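PDB 6I5S: bottromycin amidohydrolase from Streptomyces purpureus, which probably hydrolyses an amide bond of a thiazoline-bearing bottromycin precursor, acting as a gatekeeper of bottromycin biosynthesis with zinc ions bound in its active site. Local coordinates for residues A275-A278 / R284-R287. Sequence-based numbering, arbitrary orientation.
Sequences AWRA and RFTR
R277 swings its CG anti to its own backbone N (chi1 -179°), then bends at chi2 and chi3, which carries the chain obliquely across F285; F285, with CG anti to its carbonyl carbon (chi1 -65°), brings its ring to meet it. CD2 of the ring lies over one face of the R277 guanidinium, toward the rim of that plane, with R277 NE 3.9 Å from F285 CD2. Ring and guanidinium are inclined by 56°, so they do not stack. A phenylalanine suits the spot because its flat ring can meet R277 and also take a cation-pi contact from R369. Nearer the backbone, R277 CG comes within 3.6 Å of T286 OG1. Arginine suits this place because its methylenes pack on F285 while its buried polar end is paired beyond the contact, NE with E366 and NH1 with D327 in salt bridges. With an alanine here, E366 and D327 would probably lose this positive partner and the CD2 side of F285 its neighbour. T286 works by both branches: CG2 meets A278 CB at 3.8 Å, and OG1 approaches A278 CA to 3.4 Å. The methyl of A278 is small enough to let the loop come this close, while E282, through both carboxylate oxygens, holds the T286 hydroxyl and the F285 backbone N. The contact lays the loop leading to helix 290-295 against helix 273-280, which it has just left; helix 316-338 supplies D327 and packs V326 on R277, and helix 358-369 contributes E366.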
ATOM      1  N   ALA A 275      -5.629  -7.387   5.035  1.00 27.00           N
ATOM      2  CA  ALA A 275      -6.946  -6.829   5.381  1.00 25.74           C
ATOM      3  C   ALA A 275      -8.027  -7.906   5.505  1.00 26.85           C
ATOM      4  O   ALA A 275      -8.866  -7.854   6.419  1.00 24.81           O
ATOM      5  CB  ALA A 275      -7.339  -5.769   4.313  1.00 28.10           C
ATOM      6  N   TRP A 276      -8.067  -8.855   4.573  1.00 26.13           N
ATOM      7  CA  TRP A 276      -8.917 -10.049   4.758  1.00 28.21           C
ATOM      8  C   TRP A 276      -8.684 -10.699   6.123  1.00 26.31           C
ATOM      9  O   TRP A 276      -9.630 -11.029   6.841  1.00 27.04           O
ATOM     10  CB  TRP A 276      -8.618 -11.057   3.660  1.00 26.11           C
ATOM     11  CG  TRP A 276      -9.340 -10.917   2.347  1.00 28.37           C
ATOM     12  CD1 TRP A 276      -8.804 -10.448   1.164  1.00 26.61           C
ATOM     13  CD2 TRP A 276     -10.686 -11.284   2.074  1.00 25.33           C
ATOM     14  NE1 TRP A 276      -9.742 -10.538   0.156  1.00 30.15           N
ATOM     15  CE2 TRP A 276     -10.907 -11.056   0.682  1.00 28.00           C
ATOM     16  CE3 TRP A 276     -11.720 -11.846   2.846  1.00 28.66           C
ATOM     17  CZ2 TRP A 276     -12.128 -11.340   0.057  1.00 32.01           C
ATOM     18  CZ3 TRP A 276     -12.928 -12.147   2.215  1.00 33.68           C
ATOM     19  CH2 TRP A 276     -13.127 -11.863   0.828  1.00 32.10           C
ATOM     20  N   ARG A 277      -7.417 -10.922   6.462  1.00 26.63           N
ATOM     21  CA  ARG A 277      -7.055 -11.546   7.739  1.00 27.58           C
ATOM     22  C   ARG A 277      -7.598 -10.740   8.909  1.00 27.84           C
ATOM     23  O   ARG A 277      -8.182 -11.275   9.837  1.00 27.12           O
ATOM     24  CB  ARG A 277      -5.527 -11.640   7.809  1.00 26.27           C
ATOM     25  CG  ARG A 277      -4.914 -12.307   9.072  1.00 28.61           C
ATOM     26  CD  ARG A 277      -5.025 -13.852   9.010  1.00 26.01           C
ATOM     27  NE  ARG A 277      -4.288 -14.347   7.856  1.00 28.11           N
ATOM     28  CZ  ARG A 277      -4.374 -15.620   7.442  1.00 30.04           C
ATOM     29  NH1 ARG A 277      -3.706 -16.020   6.379  1.00 33.92           N
ATOM     30  NH2 ARG A 277      -5.158 -16.481   8.064  1.00 35.42           N
ATOM     31  N   ALA A 278      -7.407  -9.422   8.883  1.00 28.93           N
ATOM     32  CA  ALA A 278      -7.913  -8.615   9.991  1.00 27.52           C
ATOM     33  C   ALA A 278      -9.430  -8.623  10.088  1.00 32.42           C
ATOM     34  O   ALA A 278      -9.969  -8.593  11.196  1.00 36.97           O
ATOM     35  CB  ALA A 278      -7.370  -7.170   9.849  1.00 26.04           C
ATOM     36  N   ARG A 284      -4.127 -14.643  15.534  1.00 37.40           N
ATOM     37  CA  ARG A 284      -2.774 -15.169  15.354  1.00 44.25           C
ATOM     38  C   ARG A 284      -1.876 -14.185  14.591  1.00 50.20           C
ATOM     39  O   ARG A 284      -0.739 -13.917  15.008  1.00 34.87           O
ATOM     40  CB  ARG A 284      -2.835 -16.522  14.633  1.00 40.65           C
ATOM     41  CG  ARG A 284      -1.485 -17.050  14.250  1.00 41.96           C
ATOM     42  CD  ARG A 284      -1.483 -18.542  13.839  1.00 46.89           C
ATOM     43  NE  ARG A 284      -0.196 -19.117  14.201  1.00 66.72           N
ATOM     44  CZ  ARG A 284       0.041 -19.821  15.300  1.00 50.76           C
ATOM     45  NH1 ARG A 284      -0.943 -20.134  16.138  1.00 55.32           N
ATOM     46  NH2 ARG A 284       1.267 -20.249  15.539  1.00 67.22           N
ATOM     47  N   PHE A 285      -2.356 -13.653  13.449  1.00 34.45           N
ATOM     48  CA  PHE A 285      -1.542 -12.747  12.648  1.00 36.62           C
ATOM     49  C   PHE A 285      -1.909 -11.284  12.819  1.00 38.47           C
ATOM     50  O   PHE A 285      -1.047 -10.430  12.609  1.00 34.01           O
ATOM     51  CB  PHE A 285      -1.641 -13.123  11.165  1.00 28.36           C
ATOM     52  CG  PHE A 285      -1.046 -14.491  10.877  1.00 35.16           C
ATOM     53  CD1 PHE A 285       0.328 -14.688  10.971  1.00 42.78           C
ATOM     54  CD2 PHE A 285      -1.870 -15.579  10.593  1.00 38.83           C
ATOM     55  CE1 PHE A 285       0.884 -15.939  10.775  1.00 43.61           C
ATOM     56  CE2 PHE A 285      -1.329 -16.836  10.385  1.00 40.55           C
ATOM     57  CZ  PHE A 285       0.042 -17.022  10.463  1.00 43.41           C
ATOM     58  N   THR A 286      -3.161 -10.976  13.166  1.00 34.54           N
ATOM     59  CA  THR A 286      -3.599  -9.580  13.284  1.00 32.59           C
ATOM     60  C   THR A 286      -3.204  -9.003  14.634  1.00 30.21           C
ATOM     61  O   THR A 286      -2.877  -7.804  14.730  1.00 32.02           O
ATOM     62  CB  THR A 286      -5.126  -9.512  13.070  1.00 33.18           C
ATOM     63  OG1 THR A 286      -5.439 -10.007  11.771  1.00 33.27           O
ATOM     64  CG2 THR A 286      -5.692  -8.077  13.192  1.00 31.26           C
ATOM     65  N   ARG A 287      -3.296  -9.834  15.671  1.00 33.55           N
ATOM     66  CA  ARG A 287      -2.879  -9.522  17.030  1.00 36.15           C
ATOM     67  C   ARG A 287      -3.513  -8.228  17.545  1.00 40.93           C
ATOM     68  O   ARG A 287      -2.822  -7.314  17.988  1.00 42.03           O
ATOM     69  CB  ARG A 287      -1.359  -9.463  17.130  1.00 39.64           C
ATOM     70  CG  ARG A 287      -0.677 -10.581  16.311  1.00 40.79           C
ATOM     71  CD  ARG A 287       0.299 -11.374  17.037  1.00 46.26           C
ATOM     72  NE  ARG A 287       1.203 -10.588  17.847  1.00 69.58           N
ATOM     73  CZ  ARG A 287       1.277 -10.616  19.167  1.00 78.21           C
ATOM     74  NH1 ARG A 287       0.506 -11.443  19.872  1.00 82.16           N
ATOM     75  NH2 ARG A 287       2.152  -9.813  19.774  1.00 83.29           N
TER